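Local coordinates for protein phenol hydroxylase component phN (Pseudomonas stutzeri, PDB 3U52) that probably hydroxylates phenol as the diiron-bearing oxygenase component of a bacterial multicomponent monooxygenase, at residues A[277-280]-A[281-285]; A[287-291]-A[292-296]; A[333-336]-A[337-341]; A[371-374]-A[375-378]; A[402-405]-A[406-410]. One frame throughout, in Å; residues are numbered along the deposited sequence.

In the fold
All five contacts are local, so each closes only a turn of a few residues, and they follow one another in series along the chain with none nested or crossing. Contact 1 ends helix 254-283; contact 2 starts helix 291-310 just after it, and Asp281 OD2 meets Trp291 N at 2.8 Å. Contact 3, in helix 331-342, joins contact 1 through Tyr282 OH and His333 ND1, 2.7 Å apart. Contact 4, in helix 369-385, reaches the same hydroxyl: Tyr377 OH lies 2.6 Å from Tyr282 OH. Contact 5, at the zinc site, packs back on contact 3 through Ile407 and Phe408. Helix 331-342 thus touches contacts 1, 4 and 5.

Contact 1: A[277-280]-A[281-285]; sequences SMMM and DYMLP
The C-terminal end of helix 254-283 widens here into a pi-type turn, and its evidence is Met279 O, which accepts from Met283 N at 2.8 Å and, weakly, from Leu284 N at 3.3 Å. Met283 N stands 38° out of the carbonyl plane, away from the lone-pair directions. One residue earlier the i to i+4 bond is kept, Tyr282 N to Met278 O at 3.0 Å; the same oxygen lies at the edge of the Tyr282 ring. Leu284 folds back over the last turn. Its CD2 comes within 3.7 Å of Met279 SD, the two side chains crossing obliquely, while CD1 rests 3.8 Å from Met280 CA. Met279 SD reaches Leu284 CD2 because its chain bends at both chi2 (-74°) and chi3 (-73°). With an alanine at Leu284, Met279 SD would probably lose its apolar neighbour and the bent thioether would be freer to turn. Asp281 leaves the turn with OD1 bonded to Ser332 OG. Helix 187-216 meets Met279 through Pro209 and Phe210, helix 291-310 packs on Met280, and helix 331-342 lies against Met278 and Met283, with Trp336 stacked on Tyr282.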
# COMPACT_ATOMS: atom_id res chain seq x y z
N SER A 277 -20.63 -24.06 2.92
CA SER A 277 -20.44 -25.11 3.90
C SER A 277 -19.37 -26.09 3.48
O SER A 277 -18.51 -26.48 4.26
CB SER A 277 -21.74 -25.85 4.24
OG SER A 277 -22.06 -26.75 3.22
N MET A 278 -19.44 -26.50 2.22
CA MET A 278 -18.47 -27.42 1.63
C MET A 278 -17.04 -26.80 1.55
O MET A 278 -16.03 -27.46 1.82
CB MET A 278 -18.97 -27.80 0.22
CG MET A 278 -18.03 -28.61 -0.54
SD MET A 278 -18.67 -28.89 -2.20
CE MET A 278 -18.24 -27.28 -2.95
N MET A 279 -16.96 -25.55 1.13
CA MET A 279 -15.69 -24.80 1.07
C MET A 279 -14.96 -24.79 2.40
O MET A 279 -13.75 -25.13 2.50
CB MET A 279 -16.01 -23.36 0.63
CG MET A 279 -14.83 -22.45 0.29
SD MET A 279 -13.90 -21.84 1.71
CE MET A 279 -14.77 -20.61 2.61
N MET A 280 -15.65 -24.32 3.43
CA MET A 280 -14.98 -24.13 4.72
C MET A 280 -14.64 -25.46 5.43
O MET A 280 -13.61 -25.54 6.10
CB MET A 280 -15.74 -23.18 5.65
CG MET A 280 -17.01 -23.74 6.27
SD MET A 280 -17.98 -22.45 7.09
CE MET A 280 -17.08 -22.17 8.59
N ASP A 281 -15.48 -26.49 5.28
CA ASP A 281 -15.20 -27.76 5.95
C ASP A 281 -14.12 -28.56 5.22
O ASP A 281 -13.31 -29.23 5.89
CB ASP A 281 -16.45 -28.64 6.10
CG ASP A 281 -17.34 -28.20 7.25
OD1 ASP A 281 -18.35 -28.85 7.50
OD2 ASP A 281 -17.01 -27.22 7.96
N TYR A 282 -14.10 -28.48 3.87
CA TYR A 282 -13.23 -29.35 3.04
C TYR A 282 -12.12 -28.67 2.22
O TYR A 282 -11.03 -29.25 2.06
CB TYR A 282 -14.09 -30.17 2.05
CG TYR A 282 -14.86 -31.28 2.71
CD1 TYR A 282 -16.12 -31.05 3.30
CD2 TYR A 282 -14.32 -32.56 2.78
CE1 TYR A 282 -16.82 -32.06 3.95
CE2 TYR A 282 -15.01 -33.60 3.42
CZ TYR A 282 -16.25 -33.35 3.99
OH TYR A 282 -16.89 -34.40 4.60
N MET A 283 -12.41 -27.50 1.66
CA MET A 283 -11.45 -26.90 0.75
C MET A 283 -10.32 -26.11 1.44
O MET A 283 -9.30 -25.83 0.80
CB MET A 283 -12.12 -26.05 -0.32
CG MET A 283 -13.10 -26.81 -1.23
SD MET A 283 -13.55 -25.59 -2.47
CE MET A 283 -14.07 -26.55 -3.85
N LEU A 284 -10.50 -25.76 2.71
CA LEU A 284 -9.45 -25.04 3.45
C LEU A 284 -8.49 -26.01 4.16
O LEU A 284 -8.93 -26.79 5.01
CB LEU A 284 -10.07 -24.06 4.46
CG LEU A 284 -11.08 -23.01 3.95
CD1 LEU A 284 -11.71 -22.27 5.13
CD2 LEU A 284 -10.43 -22.04 2.96
N PRO A 285 -7.18 -26.00 3.78
CA PRO A 285 -6.19 -26.83 4.48
C PRO A 285 -6.13 -26.57 5.99
O PRO A 285 -6.20 -27.54 6.78
CB PRO A 285 -4.86 -26.45 3.78
CG PRO A 285 -5.29 -26.12 2.37
CD PRO A 285 -6.60 -25.35 2.57

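Contact 2: A[287-291]-A[292-296]; sequences KVMSW and SEAWE
Ser290 and Glu293 exchange hydrogen bonds in both directions, a capping box at the start of helix 291-310. Ser290 OG accepts from Glu293 N at 3.1 Å, and Glu293 OE1 accepts from Ser290 N at 3.0 Å with an N-H...O angle of 167°. The carboxylate is met on its anti side, 30° out of plane. The serine's OG is placed for this between the backbone N and the carbonyl carbon (chi1 63°), where it faces the first turn. Glu293 OE1 also lies 3.3 Å from Met289 CB, and its other oxygen pairs with Lys364. A glutamine in place of Glu293 would probably leave Lys364 without its opposite charge and weaken the return half of the box. Just before the cap, Met289 SD settles 3.9 Å from Ala294 CB. Trp291 and Trp295 run side by side, pointing the same way: CZ2 of Trp291 touches CE3 of Trp295 at 3.4 Å, the six-membered rings are inclined obliquely to each other, and Trp295 CB sits over one face of Trp291, toward its rim. Leu205 of helix 187-216 packs on both indoles, whereas helix 254-283 supplies Ser277 to Trp291 and Phe266 to Trp295.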
# COMPACT_ATOMS: atom_id res chain seq x y z
N LYS A 287 -8.31 -25.06 9.02
CA LYS A 287 -9.73 -24.85 9.28
C LYS A 287 -9.94 -23.64 10.18
O LYS A 287 -9.13 -23.40 11.09
CB LYS A 287 -10.37 -26.08 9.98
CG LYS A 287 -10.09 -27.45 9.35
CD LYS A 287 -10.69 -27.63 7.91
CE LYS A 287 -10.17 -28.93 7.27
NZ LYS A 287 -10.59 -29.02 5.80
N VAL A 288 -11.01 -22.90 9.94
CA VAL A 288 -11.40 -21.76 10.78
C VAL A 288 -12.38 -22.26 11.87
O VAL A 288 -12.14 -22.15 13.07
CB VAL A 288 -12.08 -20.62 9.95
CG1 VAL A 288 -12.37 -19.37 10.85
CG2 VAL A 288 -11.22 -20.21 8.78
N MET A 289 -13.50 -22.79 11.42
CA MET A 289 -14.52 -23.35 12.29
C MET A 289 -15.32 -24.25 11.37
O MET A 289 -15.09 -24.24 10.15
CB MET A 289 -15.41 -22.27 12.91
CG MET A 289 -16.32 -21.55 11.93
SD MET A 289 -17.12 -20.06 12.61
CE MET A 289 -16.32 -18.90 11.49
N SER A 290 -16.21 -25.06 11.93
CA SER A 290 -16.98 -25.94 11.06
C SER A 290 -18.19 -25.18 10.56
O SER A 290 -18.57 -24.15 11.15
CB SER A 290 -17.43 -27.18 11.82
OG SER A 290 -18.30 -26.82 12.89
N TRP A 291 -18.83 -25.69 9.50
CA TRP A 291 -20.10 -25.10 9.05
C TRP A 291 -21.12 -25.13 10.18
O TRP A 291 -21.87 -24.18 10.41
CB TRP A 291 -20.67 -25.87 7.86
CG TRP A 291 -22.10 -25.46 7.56
CD1 TRP A 291 -23.21 -26.18 7.82
CD2 TRP A 291 -22.54 -24.23 6.96
NE1 TRP A 291 -24.34 -25.48 7.42
CE2 TRP A 291 -23.95 -24.28 6.88
CE3 TRP A 291 -21.87 -23.09 6.49
CZ2 TRP A 291 -24.71 -23.23 6.33
CZ3 TRP A 291 -22.62 -22.06 5.94
CH2 TRP A 291 -24.01 -22.14 5.86
N SER A 292 -21.14 -26.23 10.92
CA SER A 292 -22.12 -26.36 11.98
C SER A 292 -21.95 -25.21 13.06
O SER A 292 -22.92 -24.55 13.49
CB SER A 292 -21.91 -27.75 12.59
OG SER A 292 -22.74 -27.87 13.71
N GLU A 293 -20.70 -24.91 13.43
CA GLU A 293 -20.41 -23.82 14.36
C GLU A 293 -20.75 -22.44 13.77
O GLU A 293 -21.23 -21.58 14.50
CB GLU A 293 -18.92 -23.81 14.76
CG GLU A 293 -18.52 -24.89 15.79
CD GLU A 293 -17.02 -25.14 15.88
OE1 GLU A 293 -16.26 -24.80 14.93
OE2 GLU A 293 -16.58 -25.69 16.93
N ALA A 294 -20.41 -22.20 12.50
CA ALA A 294 -20.78 -20.96 11.82
C ALA A 294 -22.30 -20.76 11.74
O ALA A 294 -22.81 -19.66 12.03
CB ALA A 294 -20.15 -20.93 10.39
N TRP A 295 -23.04 -21.79 11.36
CA TRP A 295 -24.50 -21.71 11.33
C TRP A 295 -25.10 -21.37 12.71
O TRP A 295 -26.01 -20.52 12.84
CB TRP A 295 -25.16 -23.02 10.84
CG TRP A 295 -26.62 -22.84 10.62
CD1 TRP A 295 -27.65 -23.29 11.45
CD2 TRP A 295 -27.27 -22.19 9.50
NE1 TRP A 295 -28.88 -22.92 10.90
CE2 TRP A 295 -28.68 -22.25 9.73
CE3 TRP A 295 -26.80 -21.53 8.34
CZ2 TRP A 295 -29.61 -21.70 8.82
CZ3 TRP A 295 -27.75 -20.96 7.45
CH2 TRP A 295 -29.13 -21.05 7.70
N GLU A 296 -24.62 -22.08 13.72
CA GLU A 296 -25.07 -21.91 15.07
C GLU A 296 -24.85 -20.49 15.63
O GLU A 296 -25.72 -19.91 16.30
CB GLU A 296 -24.34 -22.93 15.91
CG GLU A 296 -24.99 -23.20 17.24
CD GLU A 296 -24.41 -24.46 17.91
OE1 GLU A 296 -24.22 -24.40 19.15
OE2 GLU A 296 -24.13 -25.47 17.20

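Contact 3: A[333-336]-A[337-341]; sequences HQLW and TTFYQ
Phe339 turns the edge of its ring to Leu335 O, with CD1 3.3 Å from that oxygen, and CE1 of the same ring meets Leu335 CD2 at 3.8 Å. The two side chains lie side by side and point the same way. The phenyl's CG stands anti to the carbonyl carbon (chi1 -81°), which brings CD1 against Leu335 O. Trp336 is met edge-to-face by Trp351, which also accepts from its NE1 through the backbone O. His333 has Tyr373 stacked on its ring and Tyr365 edge-to-face. In the backbone, Leu335 O accepts from Phe339 N at 2.9 Å, and Gln334 O is gripped twice: Thr338 N at 3.1 Å and Thr338 OG1 at 2.8 Å approach from opposite faces of the carbonyl plane. This bifurcated acceptance satisfies the buried threonine hydroxyl within its own helix and fixes its rotation. Phe339 also lines a xenon pocket together with Ile404 and Pro405. Helix 331-342 is flanked by helix 369-385, whose Arg376 and Tyr377 pack on Thr337 and Trp336, and by loop residues, Thr350 and Ile352 lying against Tyr340.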
# COMPACT_ATOMS: atom_id res chain seq x y z
N HIS A 333 -20.85 -32.41 4.04
CA HIS A 333 -20.47 -33.78 3.67
C HIS A 333 -21.26 -34.30 2.44
O HIS A 333 -20.69 -34.90 1.53
CB HIS A 333 -20.68 -34.70 4.89
CG HIS A 333 -20.18 -34.10 6.19
ND1 HIS A 333 -18.85 -33.80 6.40
CD2 HIS A 333 -20.85 -33.71 7.30
CE1 HIS A 333 -18.71 -33.26 7.60
NE2 HIS A 333 -19.91 -33.21 8.17
N GLN A 334 -22.58 -34.06 2.41
CA GLN A 334 -23.41 -34.37 1.22
C GLN A 334 -22.90 -33.65 -0.04
O GLN A 334 -22.77 -34.25 -1.13
CB GLN A 334 -24.88 -33.99 1.50
CG GLN A 334 -25.53 -34.85 2.58
CD GLN A 334 -26.89 -34.32 3.05
OE1 GLN A 334 -27.14 -33.11 3.08
NE2 GLN A 334 -27.76 -35.25 3.45
N LEU A 335 -22.56 -32.38 0.08
CA LEU A 335 -22.11 -31.63 -1.07
C LEU A 335 -20.71 -32.05 -1.52
O LEU A 335 -20.45 -32.12 -2.72
CB LEU A 335 -22.16 -30.13 -0.76
CG LEU A 335 -23.56 -29.60 -1.01
CD1 LEU A 335 -23.76 -28.52 -0.02
CD2 LEU A 335 -23.54 -29.06 -2.43
N TRP A 336 -19.80 -32.36 -0.58
CA TRP A 336 -18.42 -32.62 -1.01
C TRP A 336 -18.42 -33.90 -1.80
O TRP A 336 -17.80 -34.04 -2.86
CB TRP A 336 -17.47 -32.74 0.18
CG TRP A 336 -16.02 -33.01 -0.20
CD1 TRP A 336 -15.29 -34.17 0.03
CD2 TRP A 336 -15.13 -32.12 -0.88
NE1 TRP A 336 -14.00 -34.02 -0.42
CE2 TRP A 336 -13.87 -32.76 -0.96
CE3 TRP A 336 -15.26 -30.81 -1.38
CZ2 TRP A 336 -12.76 -32.16 -1.54
CZ3 TRP A 336 -14.16 -30.22 -1.96
CH2 TRP A 336 -12.93 -30.89 -2.03
N THR A 337 -19.12 -34.87 -1.25
CA THR A 337 -19.35 -36.16 -1.94
C THR A 337 -20.04 -36.06 -3.37
O THR A 337 -19.64 -36.75 -4.35
CB THR A 337 -19.90 -37.09 -0.80
OG1 THR A 337 -18.95 -38.06 -0.36
CG2 THR A 337 -21.24 -37.51 -0.89
N THR A 338 -20.98 -35.13 -3.53
CA THR A 338 -21.55 -34.77 -4.82
C THR A 338 -20.51 -34.21 -5.78
O THR A 338 -20.41 -34.66 -6.93
CB THR A 338 -22.66 -33.74 -4.61
OG1 THR A 338 -23.67 -34.39 -3.82
CG2 THR A 338 -23.26 -33.22 -5.93
N PHE A 339 -19.72 -33.24 -5.31
CA PHE A 339 -18.74 -32.61 -6.18
C PHE A 339 -17.61 -33.56 -6.49
O PHE A 339 -17.10 -33.58 -7.63
CB PHE A 339 -18.23 -31.29 -5.59
CG PHE A 339 -19.18 -30.12 -5.84
CD1 PHE A 339 -20.06 -29.69 -4.87
CD2 PHE A 339 -19.21 -29.50 -7.07
CE1 PHE A 339 -20.91 -28.60 -5.09
CE2 PHE A 339 -20.03 -28.40 -7.31
CZ PHE A 339 -20.91 -27.97 -6.32
N TYR A 340 -17.24 -34.39 -5.53
CA TYR A 340 -16.20 -35.43 -5.77
C TYR A 340 -16.53 -36.31 -7.03
O TYR A 340 -15.68 -36.48 -7.91
CB TYR A 340 -16.05 -36.31 -4.50
CG TYR A 340 -15.00 -37.37 -4.57
CD1 TYR A 340 -15.29 -38.62 -5.13
CD2 TYR A 340 -13.73 -37.13 -4.12
CE1 TYR A 340 -14.31 -39.62 -5.22
CE2 TYR A 340 -12.75 -38.14 -4.17
CZ TYR A 340 -13.05 -39.36 -4.75
OH TYR A 340 -12.06 -40.30 -4.80
N GLN A 341 -17.76 -36.84 -7.11
CA GLN A 341 -18.12 -37.77 -8.20
C GLN A 341 -18.41 -37.08 -9.50
O GLN A 341 -18.41 -37.71 -10.56
CB GLN A 341 -19.32 -38.63 -7.77
CG GLN A 341 -20.65 -37.87 -7.68
CD GLN A 341 -21.68 -38.64 -6.93
OE1 GLN A 341 -21.62 -38.76 -5.70
NE2 GLN A 341 -22.61 -39.23 -7.64

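Contact 4: A[371-374]-A[375-378]; sequences KYYR and PRYE
Arg376 reaches back along helix 369-385, past a pi-type turn at 371-373 and the kink at Pro375, which has no backbone N-H to give. Its CB sits 3.2 Å from Tyr373 O, and CG is near both that oxygen and Tyr372 O. CD then comes alongside the Tyr373 ring. NE makes a weak hydrogen bond with Tyr372 O, at 3.4 Å and a poor 127°. CZ lies 3.7 Å from Tyr373 CE2, which sits over the centre of one guanidinium face; the ring and guanidinium planes are 71° apart, and NH1 lies at the ring's edge, in its plane. The contact is therefore the ring's rim against a guanidinium face, with the group's charge not placed over the aromatic face. A chain extended from CG to NE carries the group this far. At the tip, NH2 donates to a water that in turn donates to Tyr372 O, so water and NE both serve this carbonyl. Arg376 also packs on an aromatic side chain of another protein chain. Arg374 and Glu378 also meet across the kink, Arg374 CG coming within 3.7 Å of Glu378 OE1. Arg374 NE and NH2 form salt bridges with Asp370 and Asp359, respectively, whereas the charged atoms of Arg374 and Glu378 do not touch. Regular bonding resumes where Glu378 N donates to Arg374 O at 3.0 Å. A water joins the two side chains, accepting from Arg374 NH1 at 2.9 Å and donating to Glu378 OE1 at 2.7 Å.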
# COMPACT_ATOMS: atom_id res chain seq x y z
N LYS A 371 -20.75 -42.13 11.47
CA LYS A 371 -21.86 -42.99 11.07
C LYS A 371 -22.12 -42.96 9.56
O LYS A 371 -22.27 -44.02 8.91
CB LYS A 371 -23.14 -42.56 11.79
CG LYS A 371 -24.27 -43.60 11.69
CD LYS A 371 -25.37 -43.35 12.72
CE LYS A 371 -24.82 -43.20 14.17
NZ LYS A 371 -25.91 -43.00 15.20
N TYR A 372 -22.22 -41.76 8.99
CA TYR A 372 -22.70 -41.60 7.61
C TYR A 372 -21.62 -41.24 6.62
O TYR A 372 -21.78 -41.57 5.45
CB TYR A 372 -23.83 -40.56 7.51
CG TYR A 372 -25.03 -40.85 8.36
CD1 TYR A 372 -25.30 -40.09 9.50
CD2 TYR A 372 -25.86 -41.90 8.06
CE1 TYR A 372 -26.42 -40.36 10.30
CE2 TYR A 372 -26.96 -42.20 8.85
CZ TYR A 372 -27.23 -41.43 9.97
OH TYR A 372 -28.35 -41.77 10.72
N TYR A 373 -20.55 -40.57 7.04
CA TYR A 373 -19.62 -40.00 6.05
C TYR A 373 -18.24 -40.61 5.97
O TYR A 373 -17.75 -40.87 4.87
CB TYR A 373 -19.66 -38.44 6.08
CG TYR A 373 -21.09 -37.93 5.96
CD1 TYR A 373 -21.75 -37.33 7.02
CD2 TYR A 373 -21.80 -38.10 4.75
CE1 TYR A 373 -23.09 -36.93 6.92
CE2 TYR A 373 -23.13 -37.68 4.64
CZ TYR A 373 -23.77 -37.10 5.71
OH TYR A 373 -25.09 -36.72 5.52
N ARG A 374 -17.61 -40.88 7.11
CA ARG A 374 -16.31 -41.56 7.16
C ARG A 374 -16.27 -42.85 6.29
O ARG A 374 -15.33 -43.02 5.54
CB ARG A 374 -15.91 -41.83 8.62
CG ARG A 374 -14.49 -42.43 8.82
CD ARG A 374 -14.22 -42.62 10.30
NE ARG A 374 -13.79 -41.39 10.95
CZ ARG A 374 -12.54 -40.91 10.88
NH1 ARG A 374 -11.63 -41.56 10.17
NH2 ARG A 374 -12.20 -39.78 11.51
N PRO A 375 -17.30 -43.73 6.37
CA PRO A 375 -17.28 -44.94 5.53
C PRO A 375 -17.24 -44.65 4.01
O PRO A 375 -16.69 -45.43 3.27
CB PRO A 375 -18.58 -45.66 5.88
CG PRO A 375 -19.22 -44.89 7.00
CD PRO A 375 -18.46 -43.67 7.28
N ARG A 376 -17.80 -43.52 3.58
CA ARG A 376 -17.75 -43.13 2.18
C ARG A 376 -16.32 -42.93 1.78
O ARG A 376 -15.92 -43.42 0.72
CB ARG A 376 -18.48 -41.82 1.93
CG ARG A 376 -19.92 -41.84 2.34
CD ARG A 376 -20.62 -40.49 1.94
NE ARG A 376 -22.04 -40.66 2.23
CZ ARG A 376 -23.01 -39.90 1.74
NH1 ARG A 376 -22.72 -38.87 0.92
NH2 ARG A 376 -24.27 -40.18 2.09
N TYR A 377 -15.56 -42.16 2.57
CA TYR A 377 -14.15 -41.87 2.25
C TYR A 377 -13.29 -43.15 2.36
O TYR A 377 -12.38 -43.35 1.56
CB TYR A 377 -13.62 -40.71 3.12
CG TYR A 377 -14.47 -39.42 2.95
CD1 TYR A 377 -14.63 -38.82 1.70
CD2 TYR A 377 -15.13 -38.84 4.05
CE1 TYR A 377 -15.45 -37.66 1.54
CE2 TYR A 377 -15.94 -37.70 3.90
CZ TYR A 377 -16.09 -37.13 2.65
OH TYR A 377 -16.88 -36.02 2.52
N GLU A 378 -13.62 -44.04 3.30
CA GLU A 378 -12.92 -45.33 3.36
C GLU A 378 -13.06 -46.11 2.03
O GLU A 378 -12.05 -46.52 1.43
CB GLU A 378 -13.39 -46.13 4.56
CG GLU A 378 -13.11 -45.41 5.87
CD GLU A 378 -13.57 -46.19 7.09
OE1 GLU A 378 -13.15 -45.85 8.23
OE2 GLU A 378 -14.35 -47.15 6.92
O HOH W 1 -24.12 -42.30 3.95
O HOH W 2 -11.30 -43.95 8.58

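Contact 5: A[402-405]-A[406-410]; sequences CQIP and TIFTE. With ZN (zinc ion), chain I.
Ile404 and Phe408 form the packed heart of a loop that leaves the four-cysteine zinc site and turns through an inverse gamma turn centred on Thr406. The isoleucine's CG2 touches Phe408 CE1 at 3.7 Å, and its CD1 comes to 4.0 Å from CZ; the two side chains cross at about a right angle. CG2 is put there by standing anti to the backbone N, with CG1 anti to the carbonyl carbon (chi1 -59°). Over the centre of one Phe408 face lies Ile407 CG1, so the ring is braced by its own neighbour as well. Pro405 CB meets Ile407 CG2 at 3.7 Å. Within the turn, Ile407 N makes a weak bond to Pro405 O at 2.8 Å, bent to 121° as a gamma turn's tight closure requires. All these residues are buried, with Ile407 against Leu335 and Thr338 of helix 331-342 and Arg271 in a cation-pi contact with Phe408. By contrast, Thr409 and Glu410 run on, partly exposed, into a weakly bonded strand and make no contact with residues 402-405; Glu410 instead pairs with Arg420. At the opposite end, Cys399, Cys432 and Cys436 complete the zinc site, while Cys402 SG binds zinc at 2.3 Å and weakly accepts from Ile404 N at 3.7 Å.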
# COMPACT_ATOMS: atom_id res chain seq x y z
N CYS A 402 -33.99 -24.38 -6.82
CA CYS A 402 -32.65 -23.93 -6.38
C CYS A 402 -31.61 -24.43 -7.33
O CYS A 402 -30.49 -23.90 -7.35
CB CYS A 402 -32.36 -24.35 -4.90
SG CYS A 402 -32.13 -26.13 -4.64
N GLN A 403 -32.03 -25.39 -8.20
CA GLN A 403 -31.18 -26.10 -9.18
C GLN A 403 -30.00 -26.89 -8.69
O GLN A 403 -29.21 -27.32 -9.50
CB GLN A 403 -30.76 -25.21 -10.36
CG GLN A 403 -32.00 -24.37 -10.84
CD GLN A 403 -31.70 -23.50 -12.01
OE1 GLN A 403 -30.66 -23.64 -12.65
NE2 GLN A 403 -32.61 -22.57 -12.31
N ILE A 404 -29.91 -27.17 -7.41
CA ILE A 404 -28.88 -28.07 -6.89
C ILE A 404 -29.39 -29.51 -7.25
O ILE A 404 -30.60 -29.74 -7.23
CB ILE A 404 -28.73 -27.88 -5.36
CG1 ILE A 404 -28.34 -26.43 -5.04
CG2 ILE A 404 -27.62 -28.85 -4.77
CD1 ILE A 404 -28.17 -26.09 -3.55
N PRO A 405 -28.49 -30.45 -7.58
CA PRO A 405 -28.95 -31.82 -7.68
C PRO A 405 -29.74 -32.19 -6.42
O PRO A 405 -29.47 -31.68 -5.35
CB PRO A 405 -27.68 -32.64 -7.70
CG PRO A 405 -26.66 -31.79 -8.22
CD PRO A 405 -27.05 -30.35 -7.88
N THR A 406 -30.67 -33.12 -6.54
CA THR A 406 -31.49 -33.49 -5.38
C THR A 406 -30.74 -34.48 -4.47
O THR A 406 -31.00 -35.66 -4.46
CB THR A 406 -32.87 -34.04 -5.86
OG1 THR A 406 -32.66 -34.96 -6.92
CG2 THR A 406 -33.63 -32.92 -6.46
N ILE A 407 -29.81 -33.96 -3.68
CA ILE A 407 -28.86 -34.80 -2.92
C ILE A 407 -29.16 -34.76 -1.41
O ILE A 407 -28.49 -35.43 -0.64
CB ILE A 407 -27.41 -34.24 -3.07
CG1 ILE A 407 -27.38 -32.76 -2.65
CG2 ILE A 407 -26.94 -34.30 -4.48
CD1 ILE A 407 -25.98 -32.17 -2.50
N PHE A 408 -30.13 -33.93 -0.99
CA PHE A 408 -30.38 -33.65 0.41
C PHE A 408 -31.33 -34.66 1.01
O PHE A 408 -32.18 -35.18 0.32
CB PHE A 408 -30.98 -32.24 0.55
CG PHE A 408 -30.10 -31.18 -0.01
CD1 PHE A 408 -30.44 -30.51 -1.16
CD2 PHE A 408 -28.92 -30.87 0.63
CE1 PHE A 408 -29.57 -29.51 -1.71
CE2 PHE A 408 -28.06 -29.87 0.12
CZ PHE A 408 -28.39 -29.21 -1.05
N THR A 409 -31.22 -34.89 2.32
CA THR A 409 -32.01 -35.93 3.01
C THR A 409 -33.04 -35.43 4.03
O THR A 409 -33.00 -34.28 4.49
CB THR A 409 -31.07 -36.96 3.64
OG1 THR A 409 -30.12 -36.29 4.50
CG2 THR A 409 -30.30 -37.70 2.56
N GLU A 410 -33.98 -36.30 4.38
CA GLU A 410 -35.08 -35.96 5.26
C GLU A 410 -34.48 -35.69 6.65
O GLU A 410 -33.50 -36.30 7.07
CB GLU A 410 -36.10 -37.13 5.33
CG GLU A 410 -36.75 -37.51 4.03
CD GLU A 410 -37.91 -36.58 3.68
OE1 GLU A 410 -38.12 -35.60 4.40
OE2 GLU A 410 -38.64 -36.85 2.70
ZN ZN I . -34.21 -26.86 -4.12